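Local coordinates for putative peptide ABC-transport system periplasmic peptide-binding protein (Campylobacter jejuni, PDB 4OEU), which probably serves as the periplasmic solute-binding component of a peptide-type ABC transporter and binds metal ions, at residues Tyr183-Lys188 and Val489-Lys494; Thr6-Val11 and Arg191-His196; Ala51-Ile56 and Asp64-Asp69; Phe40-Ser45 and Gly472-Thr477. All coordinates share one frame; numbering follows the deposited sequence.

Contact 1. Residues Tyr183-Lys188 and Val489-Lys494; sequences YLDKVK and VYEWSK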
# COMPACT_ATOMS: atom_id res chain seq x y z
N TYR A 183 -24.08 12.37 1.38
CA TYR A 183 -24.30 13.08 2.64
C TYR A 183 -23.20 14.07 2.99
O TYR A 183 -23.45 15.11 3.59
CB TYR A 183 -24.46 12.07 3.78
CG TYR A 183 -23.31 11.08 3.84
CD1 TYR A 183 -22.22 11.31 4.66
CD2 TYR A 183 -23.32 9.92 3.08
CE1 TYR A 183 -21.16 10.42 4.72
CE2 TYR A 183 -22.28 9.03 3.12
CZ TYR A 183 -21.20 9.27 3.94
OH TYR A 183 -20.17 8.37 3.98
N LEU A 184 -21.97 13.71 2.65
CA LEU A 184 -20.80 14.46 3.09
C LEU A 184 -20.70 15.81 2.39
O LEU A 184 -20.41 16.83 3.01
CB LEU A 184 -19.53 13.64 2.86
CG LEU A 184 -18.34 13.93 3.78
CD1 LEU A 184 -18.72 13.67 5.23
CD2 LEU A 184 -17.14 13.09 3.37
N ASP A 185 -20.92 15.79 1.08
CA ASP A 185 -20.76 16.97 0.24
C ASP A 185 -21.44 16.71 -1.10
O ASP A 185 -21.74 15.56 -1.44
CB ASP A 185 -19.28 17.29 0.01
CG ASP A 185 -19.07 18.64 -0.65
OD1 ASP A 185 -17.91 19.11 -0.71
OD2 ASP A 185 -20.06 19.23 -1.14
N LYS A 186 -21.68 17.77 -1.86
CA LYS A 186 -22.22 17.61 -3.20
C LYS A 186 -21.10 17.13 -4.12
O LYS A 186 -20.05 17.77 -4.21
CB LYS A 186 -22.80 18.93 -3.70
CG LYS A 186 -23.19 18.90 -5.17
CD LYS A 186 -24.57 18.30 -5.37
CE LYS A 186 -24.92 18.27 -6.85
NZ LYS A 186 -24.75 19.60 -7.49
N VAL A 187 -21.32 16.00 -4.78
CA VAL A 187 -20.33 15.49 -5.73
C VAL A 187 -20.35 16.37 -6.97
O VAL A 187 -21.38 16.51 -7.63
CB VAL A 187 -20.61 14.03 -6.12
CG1 VAL A 187 -19.51 13.51 -7.01
CG2 VAL A 187 -20.73 13.17 -4.87
N LYS A 188 -19.21 16.99 -7.26
CA LYS A 188 -19.17 18.05 -8.27
C LYS A 188 -19.19 17.55 -9.73
O LYS A 188 -20.02 17.99 -10.52
CB LYS A 188 -17.94 18.92 -8.02
CG LYS A 188 -18.14 19.80 -6.78
CD LYS A 188 -16.89 20.58 -6.41
CE LYS A 188 -17.16 21.52 -5.25
NZ LYS A 188 -15.94 22.29 -4.86
N VAL A 489 -11.68 13.46 -4.80
CA VAL A 489 -12.05 13.62 -6.21
C VAL A 489 -13.49 14.12 -6.39
O VAL A 489 -13.83 14.68 -7.43
CB VAL A 489 -11.85 12.29 -6.98
CG1 VAL A 489 -12.85 11.26 -6.52
CG2 VAL A 489 -11.97 12.52 -8.48
N TYR A 490 -14.32 13.94 -5.37
CA TYR A 490 -15.70 14.45 -5.43
C TYR A 490 -15.73 15.97 -5.32
O TYR A 490 -16.76 16.60 -5.56
CB TYR A 490 -16.55 13.82 -4.32
CG TYR A 490 -16.00 13.99 -2.92
CD1 TYR A 490 -16.36 15.07 -2.13
CD2 TYR A 490 -15.12 13.05 -2.39
CE1 TYR A 490 -15.85 15.22 -0.85
CE2 TYR A 490 -14.61 13.19 -1.12
CZ TYR A 490 -14.97 14.27 -0.35
OH TYR A 490 -14.46 14.41 0.92
N GLU A 491 -14.60 16.56 -4.96
CA GLU A 491 -14.48 18.02 -4.94
C GLU A 491 -13.93 18.53 -6.27
O GLU A 491 -13.91 19.73 -6.51
CB GLU A 491 -13.55 18.48 -3.80
CG GLU A 491 -14.04 18.15 -2.40
CD GLU A 491 -13.10 18.69 -1.33
OE1 GLU A 491 -12.10 19.35 -1.68
OE2 GLU A 491 -13.36 18.45 -0.13
N TRP A 492 -13.49 17.61 -7.13
CA TRP A 492 -12.87 17.99 -8.40
C TRP A 492 -13.90 18.44 -9.42
O TRP A 492 -14.97 17.83 -9.55
CB TRP A 492 -12.04 16.84 -8.98
CG TRP A 492 -10.85 16.43 -8.15
CD1 TRP A 492 -10.63 16.71 -6.83
CD2 TRP A 492 -9.72 15.67 -8.60
NE1 TRP A 492 -9.43 16.16 -6.43
CE2 TRP A 492 -8.85 15.52 -7.49
CE3 TRP A 492 -9.35 15.10 -9.82
CZ2 TRP A 492 -7.64 14.83 -7.57
CZ3 TRP A 492 -8.15 14.41 -9.90
CH2 TRP A 492 -7.31 14.28 -8.78
N SER A 493 -13.59 19.51 -10.14
CA SER A 493 -14.44 19.99 -11.22
C SER A 493 -13.65 20.80 -12.24
O SER A 493 -12.58 21.32 -11.94
CB SER A 493 -15.58 20.83 -10.65
OG SER A 493 -15.07 22.01 -10.06
N LYS A 494 -14.18 20.92 -13.45
CA LYS A 494 -13.52 21.70 -14.49
C LYS A 494 -14.33 22.94 -14.85
O LYS A 494 -13.82 23.89 -15.45
CB LYS A 494 -13.25 20.83 -15.72
CG LYS A 494 -12.26 19.71 -15.43
CD LYS A 494 -12.10 18.76 -16.60
CE LYS A 494 -13.30 17.84 -16.72
NZ LYS A 494 -13.07 16.77 -17.74
OXT LYS A 494 -15.52 23.02 -14.54

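Contact 2. Residues Thr6-Val11 and Arg191-His196; sequences TLIIAV and RLIIKH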
# COMPACT_ATOMS: atom_id res chain seq x y z
N THR A 6 -17.40 15.32 -17.28
CA THR A 6 -16.76 14.02 -17.22
C THR A 6 -15.31 14.15 -16.77
O THR A 6 -14.57 15.00 -17.26
CB THR A 6 -16.78 13.30 -18.59
OG1 THR A 6 -18.13 12.98 -18.96
CG2 THR A 6 -15.95 12.02 -18.56
N LEU A 7 -14.91 13.30 -15.83
CA LEU A 7 -13.53 13.27 -15.37
C LEU A 7 -12.91 11.92 -15.71
O LEU A 7 -13.51 10.88 -15.46
CB LEU A 7 -13.45 13.53 -13.87
CG LEU A 7 -12.10 14.09 -13.41
CD1 LEU A 7 -11.75 15.31 -14.22
CD2 LEU A 7 -12.11 14.42 -11.92
N ILE A 8 -11.72 11.95 -16.31
CA ILE A 8 -11.02 10.72 -16.68
C ILE A 8 -9.62 10.69 -16.06
O ILE A 8 -8.75 11.49 -16.40
CB ILE A 8 -10.91 10.57 -18.21
CG1 ILE A 8 -12.29 10.67 -18.85
CG2 ILE A 8 -10.27 9.23 -18.57
CD1 ILE A 8 -12.29 10.47 -20.35
N ILE A 9 -9.43 9.74 -15.15
CA ILE A 9 -8.17 9.59 -14.44
C ILE A 9 -7.55 8.22 -14.71
O ILE A 9 -8.24 7.21 -14.76
CB ILE A 9 -8.37 9.78 -12.92
CG1 ILE A 9 -9.07 11.12 -12.64
CG2 ILE A 9 -7.04 9.70 -12.18
CD1 ILE A 9 -9.68 11.23 -11.26
N ALA A 10 -6.23 8.19 -14.89
CA ALA A 10 -5.55 6.93 -15.08
C ALA A 10 -4.92 6.45 -13.78
O ALA A 10 -4.33 7.23 -13.03
CB ALA A 10 -4.49 7.07 -16.18
N VAL A 11 -5.07 5.15 -13.50
CA VAL A 11 -4.38 4.53 -12.37
C VAL A 11 -3.66 3.29 -12.87
O VAL A 11 -4.12 2.64 -13.81
CB VAL A 11 -5.35 4.17 -11.21
CG1 VAL A 11 -6.14 5.38 -10.76
CG2 VAL A 11 -6.28 3.04 -11.63
N ARG A 191 -19.62 12.72 -14.11
CA ARG A 191 -19.08 11.48 -14.67
C ARG A 191 -17.62 11.29 -14.33
O ARG A 191 -16.80 12.20 -14.52
CB ARG A 191 -19.26 11.40 -16.19
CG ARG A 191 -20.64 10.97 -16.65
CD ARG A 191 -20.52 10.14 -17.92
NE ARG A 191 -20.02 10.89 -19.08
CZ ARG A 191 -19.60 10.31 -20.20
NH1 ARG A 191 -19.17 11.05 -21.22
NH2 ARG A 191 -19.58 8.98 -20.30
N LEU A 192 -17.29 10.10 -13.86
CA LEU A 192 -15.92 9.77 -13.50
C LEU A 192 -15.52 8.44 -14.12
O LEU A 192 -16.20 7.43 -13.99
CB LEU A 192 -15.77 9.70 -11.98
CG LEU A 192 -14.37 9.29 -11.52
CD1 LEU A 192 -13.36 10.33 -11.96
CD2 LEU A 192 -14.33 9.11 -10.00
N ILE A 193 -14.40 8.47 -14.83
CA ILE A 193 -13.85 7.28 -15.45
C ILE A 193 -12.48 6.99 -14.87
O ILE A 193 -11.60 7.85 -14.87
CB ILE A 193 -13.75 7.44 -16.98
CG1 ILE A 193 -15.16 7.52 -17.59
CG2 ILE A 193 -12.94 6.30 -17.59
CD1 ILE A 193 -15.16 7.59 -19.10
N ILE A 194 -12.31 5.78 -14.33
CA ILE A 194 -11.00 5.32 -13.89
C ILE A 194 -10.37 4.43 -14.97
O ILE A 194 -10.77 3.28 -15.15
CB ILE A 194 -11.09 4.55 -12.57
CG1 ILE A 194 -11.69 5.45 -11.48
CG2 ILE A 194 -9.73 4.00 -12.17
CD1 ILE A 194 -10.88 6.70 -11.18
N LYS A 195 -9.40 4.97 -15.69
CA LYS A 195 -8.79 4.27 -16.82
C LYS A 195 -7.55 3.51 -16.35
O LYS A 195 -6.69 4.06 -15.68
CB LYS A 195 -8.43 5.27 -17.93
CG LYS A 195 -8.26 4.64 -19.31
CD LYS A 195 -8.00 5.69 -20.38
CE LYS A 195 -7.92 5.05 -21.77
NZ LYS A 195 -7.69 6.05 -22.85
N HIS A 196 -7.48 2.22 -16.69
CA HIS A 196 -6.35 1.41 -16.25
C HIS A 196 -5.18 1.52 -17.22
O HIS A 196 -5.25 1.04 -18.35
CB HIS A 196 -6.77 -0.06 -16.08
CG HIS A 196 -5.62 -0.99 -15.81
ND1 HIS A 196 -5.35 -2.08 -16.61
CD2 HIS A 196 -4.68 -0.98 -14.84
CE1 HIS A 196 -4.29 -2.71 -16.13
NE2 HIS A 196 -3.87 -2.07 -15.06

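Contact 3. Residues Ala51-Ile56 and Asp64-Asp69; sequences AKSWDI and DIFLRD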
# COMPACT_ATOMS: atom_id res chain seq x y z
N ALA A 51 -19.80 7.40 10.60
CA ALA A 51 -19.99 7.57 12.03
C ALA A 51 -19.89 9.05 12.36
O ALA A 51 -18.89 9.68 12.03
CB ALA A 51 -18.96 6.78 12.82
N LYS A 52 -20.91 9.58 13.01
CA LYS A 52 -20.93 11.00 13.37
C LYS A 52 -20.04 11.26 14.58
O LYS A 52 -19.50 12.36 14.73
CB LYS A 52 -22.36 11.47 13.63
CG LYS A 52 -23.11 10.65 14.66
CD LYS A 52 -24.61 10.98 14.67
CE LYS A 52 -24.90 12.25 15.46
NZ LYS A 52 -26.36 12.48 15.61
N SER A 53 -19.88 10.25 15.43
CA SER A 53 -19.00 10.34 16.60
C SER A 53 -18.74 8.97 17.23
O SER A 53 -19.39 7.98 16.88
CB SER A 53 -19.59 11.28 17.65
OG SER A 53 -20.65 10.65 18.33
N TRP A 54 -17.80 8.93 18.16
CA TRP A 54 -17.48 7.69 18.86
C TRP A 54 -16.95 7.95 20.27
O TRP A 54 -16.42 9.02 20.56
CB TRP A 54 -16.45 6.88 18.09
CG TRP A 54 -15.28 7.70 17.67
CD1 TRP A 54 -14.17 7.97 18.41
CD2 TRP A 54 -15.11 8.37 16.42
NE1 TRP A 54 -13.31 8.78 17.69
CE2 TRP A 54 -13.87 9.03 16.47
CE3 TRP A 54 -15.89 8.48 15.27
CZ2 TRP A 54 -13.39 9.79 15.40
CZ3 TRP A 54 -15.40 9.23 14.20
CH2 TRP A 54 -14.17 9.87 14.28
N ASP A 55 -17.12 6.97 21.13
CA ASP A 55 -16.51 6.98 22.46
C ASP A 55 -15.76 5.67 22.67
O ASP A 55 -16.23 4.60 22.29
CB ASP A 55 -17.57 7.21 23.54
CG ASP A 55 -18.19 8.60 23.47
OD1 ASP A 55 -17.43 9.59 23.37
OD2 ASP A 55 -19.44 8.71 23.48
N ILE A 56 -14.57 5.76 23.25
CA ILE A 56 -13.75 4.59 23.50
C ILE A 56 -13.56 4.38 25.00
O ILE A 56 -13.26 5.33 25.73
CB ILE A 56 -12.38 4.69 22.82
CG1 ILE A 56 -12.52 5.18 21.38
CG2 ILE A 56 -11.67 3.34 22.85
CD1 ILE A 56 -11.19 5.36 20.67
N ASP A 64 -18.02 2.55 21.35
CA ASP A 64 -19.38 2.97 21.06
C ASP A 64 -19.37 3.88 19.84
O ASP A 64 -18.73 4.93 19.85
CB ASP A 64 -20.01 3.67 22.27
CG ASP A 64 -20.41 2.69 23.35
OD1 ASP A 64 -21.44 1.99 23.18
OD2 ASP A 64 -19.71 2.61 24.38
N ILE A 65 -20.06 3.46 18.79
CA ILE A 65 -20.06 4.18 17.54
C ILE A 65 -21.46 4.70 17.22
O ILE A 65 -22.42 3.94 17.20
CB ILE A 65 -19.58 3.29 16.37
CG1 ILE A 65 -18.27 2.57 16.71
CG2 ILE A 65 -19.47 4.11 15.10
CD1 ILE A 65 -17.05 3.47 16.77
N PHE A 66 -21.56 6.00 16.97
CA PHE A 66 -22.84 6.63 16.65
C PHE A 66 -22.90 6.99 15.17
O PHE A 66 -21.99 7.64 14.65
CB PHE A 66 -23.06 7.87 17.52
CG PHE A 66 -22.92 7.59 18.99
CD1 PHE A 66 -23.99 7.08 19.71
CD2 PHE A 66 -21.72 7.83 19.65
CE1 PHE A 66 -23.87 6.81 21.07
CE2 PHE A 66 -21.60 7.57 21.00
CZ PHE A 66 -22.67 7.06 21.71
N LEU A 67 -23.95 6.54 14.50
CA LEU A 67 -24.02 6.66 13.05
C LEU A 67 -24.87 7.83 12.60
O LEU A 67 -25.80 8.23 13.29
CB LEU A 67 -24.56 5.37 12.44
CG LEU A 67 -23.86 4.08 12.87
CD1 LEU A 67 -24.56 2.87 12.29
CD2 LEU A 67 -22.40 4.10 12.45
N ARG A 68 -24.55 8.36 11.43
CA ARG A 68 -25.42 9.30 10.74
C ARG A 68 -26.70 8.58 10.36
O ARG A 68 -26.67 7.37 10.10
CB ARG A 68 -24.73 9.87 9.50
CG ARG A 68 -23.43 10.61 9.76
CD ARG A 68 -22.92 11.20 8.46
NE ARG A 68 -23.90 12.11 7.88
CZ ARG A 68 -23.63 13.33 7.42
NH1 ARG A 68 -22.38 13.78 7.44
NH2 ARG A 68 -24.60 14.09 6.92
N ASP A 69 -27.82 9.29 10.31
CA ASP A 69 -29.08 8.67 9.95
C ASP A 69 -29.60 9.18 8.60
O ASP A 69 -30.72 8.86 8.20
CB ASP A 69 -30.12 8.90 11.05
CG ASP A 69 -30.35 10.37 11.34
OD1 ASP A 69 -29.91 11.21 10.53
OD2 ASP A 69 -30.97 10.69 12.38

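Contact 4. Residues Phe40-Ser45 and Gly472-Thr477; sequences FDENMS and GIKTRT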
# COMPACT_ATOMS: atom_id res chain seq x y z
N PHE A 40 -10.08 10.37 6.39
CA PHE A 40 -8.94 11.23 6.71
C PHE A 40 -8.96 12.50 5.87
O PHE A 40 -9.37 12.47 4.71
CB PHE A 40 -7.63 10.46 6.52
CG PHE A 40 -7.56 9.19 7.32
CD1 PHE A 40 -7.03 9.20 8.61
CD2 PHE A 40 -8.04 8.00 6.80
CE1 PHE A 40 -6.97 8.04 9.36
CE2 PHE A 40 -7.98 6.83 7.55
CZ PHE A 40 -7.45 6.86 8.83
N ASP A 41 -8.53 13.60 6.47
CA ASP A 41 -8.54 14.88 5.76
C ASP A 41 -7.21 15.15 5.07
O ASP A 41 -6.38 14.25 4.92
CB ASP A 41 -8.88 16.04 6.72
CG ASP A 41 -7.86 16.23 7.84
OD1 ASP A 41 -6.77 15.63 7.79
OD2 ASP A 41 -8.15 17.02 8.77
N GLU A 42 -7.02 16.39 4.64
CA GLU A 42 -5.81 16.81 3.94
C GLU A 42 -4.54 16.66 4.78
O GLU A 42 -3.43 16.63 4.25
CB GLU A 42 -5.96 18.26 3.48
CG GLU A 42 -6.10 19.24 4.64
CD GLU A 42 -6.51 20.63 4.18
OE1 GLU A 42 -6.32 20.94 2.98
OE2 GLU A 42 -7.00 21.41 5.02
N ASN A 43 -4.70 16.56 6.10
CA ASN A 43 -3.57 16.45 7.02
C ASN A 43 -3.41 15.04 7.59
O ASN A 43 -2.63 14.83 8.52
CB ASN A 43 -3.70 17.46 8.15
CG ASN A 43 -3.80 18.89 7.65
OD1 ASN A 43 -2.83 19.43 7.11
ND2 ASN A 43 -4.97 19.51 7.82
N MET A 44 -4.17 14.10 7.02
CA MET A 44 -4.22 12.71 7.47
C MET A 44 -4.78 12.58 8.88
O MET A 44 -4.51 11.60 9.58
CB MET A 44 -2.84 12.05 7.40
CG MET A 44 -2.17 12.14 6.03
SD MET A 44 -3.21 11.43 4.74
CE MET A 44 -3.51 9.80 5.40
N SER A 45 -5.60 13.54 9.29
CA SER A 45 -6.23 13.48 10.60
C SER A 45 -7.53 12.69 10.52
O SER A 45 -8.29 12.82 9.57
CB SER A 45 -6.50 14.89 11.14
OG SER A 45 -5.29 15.56 11.42
N GLY A 472 -10.36 22.18 -7.39
CA GLY A 472 -10.68 21.49 -6.15
C GLY A 472 -9.73 20.39 -5.71
O GLY A 472 -10.01 19.69 -4.73
N ILE A 473 -8.61 20.24 -6.41
CA ILE A 473 -7.62 19.22 -6.05
C ILE A 473 -6.84 19.59 -4.78
O ILE A 473 -6.32 20.69 -4.67
CB ILE A 473 -6.62 18.99 -7.20
CG1 ILE A 473 -7.34 18.48 -8.45
CG2 ILE A 473 -5.55 18.00 -6.78
CD1 ILE A 473 -6.44 18.37 -9.67
N LYS A 474 -6.75 18.65 -3.85
CA LYS A 474 -5.91 18.82 -2.66
C LYS A 474 -4.88 17.70 -2.52
O LYS A 474 -5.20 16.52 -2.70
CB LYS A 474 -6.77 18.88 -1.39
CG LYS A 474 -7.68 20.10 -1.28
CD LYS A 474 -8.26 20.19 0.13
CE LYS A 474 -9.61 20.89 0.14
NZ LYS A 474 -10.29 20.71 1.46
N THR A 475 -3.65 18.07 -2.17
CA THR A 475 -2.59 17.09 -1.94
C THR A 475 -2.59 16.63 -0.48
O THR A 475 -3.12 17.31 0.39
CB THR A 475 -1.20 17.66 -2.28
OG1 THR A 475 -0.93 18.79 -1.44
CG2 THR A 475 -1.16 18.10 -3.74
N ARG A 476 -1.98 15.48 -0.24
CA ARG A 476 -1.74 14.97 1.10
C ARG A 476 -0.73 13.84 1.02
O ARG A 476 -0.36 13.43 -0.08
CB ARG A 476 -3.04 14.51 1.78
CG ARG A 476 -3.51 13.11 1.39
CD ARG A 476 -4.88 12.82 1.98
NE ARG A 476 -5.28 11.43 1.81
CZ ARG A 476 -6.37 10.89 2.34
NH1 ARG A 476 -6.65 9.61 2.13
NH2 ARG A 476 -7.18 11.63 3.09
N THR A 477 -0.30 13.34 2.17
CA THR A 477 0.65 12.23 2.20
C THR A 477 0.05 11.00 1.53
O THR A 477 -0.96 10.46 1.99
CB THR A 477 1.05 11.89 3.64
OG1 THR A 477 1.58 13.06 4.28
CG2 THR A 477 2.10 10.79 3.65
O HOH W 1 -9.75 9.08 3.50
O HOH W 2 -0.87 14.96 4.83

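Contact 1. Residues Tyr183-Lys188 and Val489-Lys494
The side chain of Y490 overlaps L184, D185 and V187 in turn along its length. It belongs to the C-terminal tail of a family 5 solute-binding protein, which here packs on the loop between strands 173-178 and 191-196. Residues 489-491 form a short 3-10 turn, with W492 N bonded back to V489 O. Y490 CG sits between the backbone N and the carbonyl carbon (chi1 55°). This lays the side chain along the loop. V187 CG1 meets the root of the side chain, 4.0 Å from Y490 CB, and the two side chains cross at about a right angle. Further out, D185 CB approaches Y490 CE1 obliquely at 4.1 Å. The methyl CD2 of L184 lies 3.9 Å from Y490 OH.

One backbone bond ties the two segments. K188 N donates to Y490 O at 3.0 Å in a nearly straight bond (166°), the donor 19° off the carbonyl plane.

K188 covers the end of the turn with its aliphatic part. Its chain is extended beyond CG and runs alongside the tail backbone. S493 CB packs on its base, 4.0 Å from K188 CB. The carboxylate of E491 turns to N488, and W492 NE1 also bonds to N488. V187 reaches Y163 of strand 163-169 as well. At its base, K188 CB lies 3.5 Å from W492 O, while K188 CD rests against E491 O.

Contact 2. Residues Thr6-Val11 and Arg191-His196
T6 and R191 meet at the start of two paired strands, and backbone hydrogen bonds carry the pairing onward. L7 N donates to R191 O, and I193 N donates to L7 O. I9 N then donates to I193 O at 2.9 Å (170°). K195 N returns to I9 O, and V11 N closes the series on K195 O at 2.9 Å. L7 and I9 therefore use both N and O towards strand 191-196. CA-H...O contacts lie between these bonds, such as A10 CA to K195 O at 3.1 Å.

The pairing is parallel and in register from T6 with R191 to V11 with H196, the axes 14° apart. Strand 191-196 lies between strand 6-11 and strand 173-178 in a mixed sheet; I8 and A10 bond outward to D213 and A214. The sheet is part of the periplasmic binding protein fold.

Apolar packing divides between the faces. On the face of L7, I9 and V11, L192 CD1 touches L7 CB at 3.7 Å and I9 CD1 at 3.9 Å. V11 CG2 presses on I194 CG2 at 3.6 Å. L192 and I194 also reach L32 of helix 30-33. On the other face, I8 and I193 lie side by side and point the same way, with CG1 of I8 4.0 Å from CB of I193.

Polar side chains meet on this second face. R191 bends at chi2 and chi3, which brings R191 NE back to T6 OG1 in a weak bond of 2.8 Å (121°). T6 CG2 lies over one face of the guanidinium. R191 NH2 forms a salt bridge with E175, and K195 NZ leads away to E206.

Contact 3. Residues Ala51-Ile56 and Asp64-Asp69
Two residues, K52 and S53, stand against the single F66, a classic beta bulge in the antiparallel hairpin of strands 46-56 and 62-67. F66 O receives two N-H groups. K52 N donates to F66 O at 2.8 Å with a bent angle of 134°. S53 N adds a weak bond to F66 O of 3.4 Å. The register shifts by one here, and the strand bends at K52.

Beyond the bulge the pairing is regular. F66 N donates to S53 O. D55 N to D64 O and D64 N to D55 O are both 2.9 Å. W54 and I65 make the non-hydrogen-bonded pair between S53-F66 and D55-D64.

I65 CD1 touches W54 CB at 3.7 Å, on the face those two share. I65 CG2 touches A51 CB at 3.5 Å, at the corner. The W54 ring leads off to L130 of helix 129-132.

The other face carries S53, D55, D64 and F66. D64 has its polar partners, H117 and K119, on the adjacent strand. S53 OG lies 3.3 Å from F66 CD2. The F66 ring has its edge to D55, the carboxylate plane turned 75° from it, with D55 OD2 3.5 Å from F66 CE2.

Contact 4. Residues Phe40-Ser45 and Gly472-Thr477
R476 reaches across to the 40-45 turn with its chain extended from CG to NE. Its CG lies between the backbone N and the carbonyl carbon (chi1 82°), and R476 CB rests 3.3 Å from E42 O. At the far end NH2 meets two carbonyls near the guanidinium edge. R476 NH2 makes a weak bond to F40 O at 2.9 Å and another bond to D41 O at 3.3 Å, lying well above the D41 carbonyl plane. M44 N reaches D41 O from the opposite face.

M44 bends at chi2 and chi3 and folds back over the arginine. The two side chains cross at about a right angle. M44 SD lies 3.5 Å from R476 CD, and the methyl M44 CE sits 4.3 Å above the centre of the R476 guanidinium. M44 CG also touches T477 CB at 4.0 Å. R476 has a further cation-pi partner in W487.

E42 OE1 lies against the aliphatic part of K474, 3.5 Å from K474 CD. Water 2 bridges E42 O and T477 N. Water 1 accepts from F40 N and, weakly, from R476 NH1.

D41 OD1 accepts from N43 N and S45 N on opposite faces of its carboxylate. The receiving loop is thus a type I beta turn, D41 to M44, started by an Asx turn.

Contacts 1, 2 and 4 form a connected group, while contact 3 stands farther off. W492 of contact 1 joins the group: W492 CE3 lies 3.5 Å from L7 CD2 of contact 2, and W492 CE2 lies 3.5 Å from I473 CG1 of contact 4. Contact 3 touches contact 1 loosely through R68 and residues Y183 and L184, but its nearest atoms are about 20 Å from those of contact 2. The magnesium ion lies about 7 Å from the F40 side chain and 8 Å from that of L184. Its ligand N31 is about 6 Å from R476, side chain to side chain. The bound histidine is about 10 Å from the H196 side chain, and the nickel ion about 12 Å.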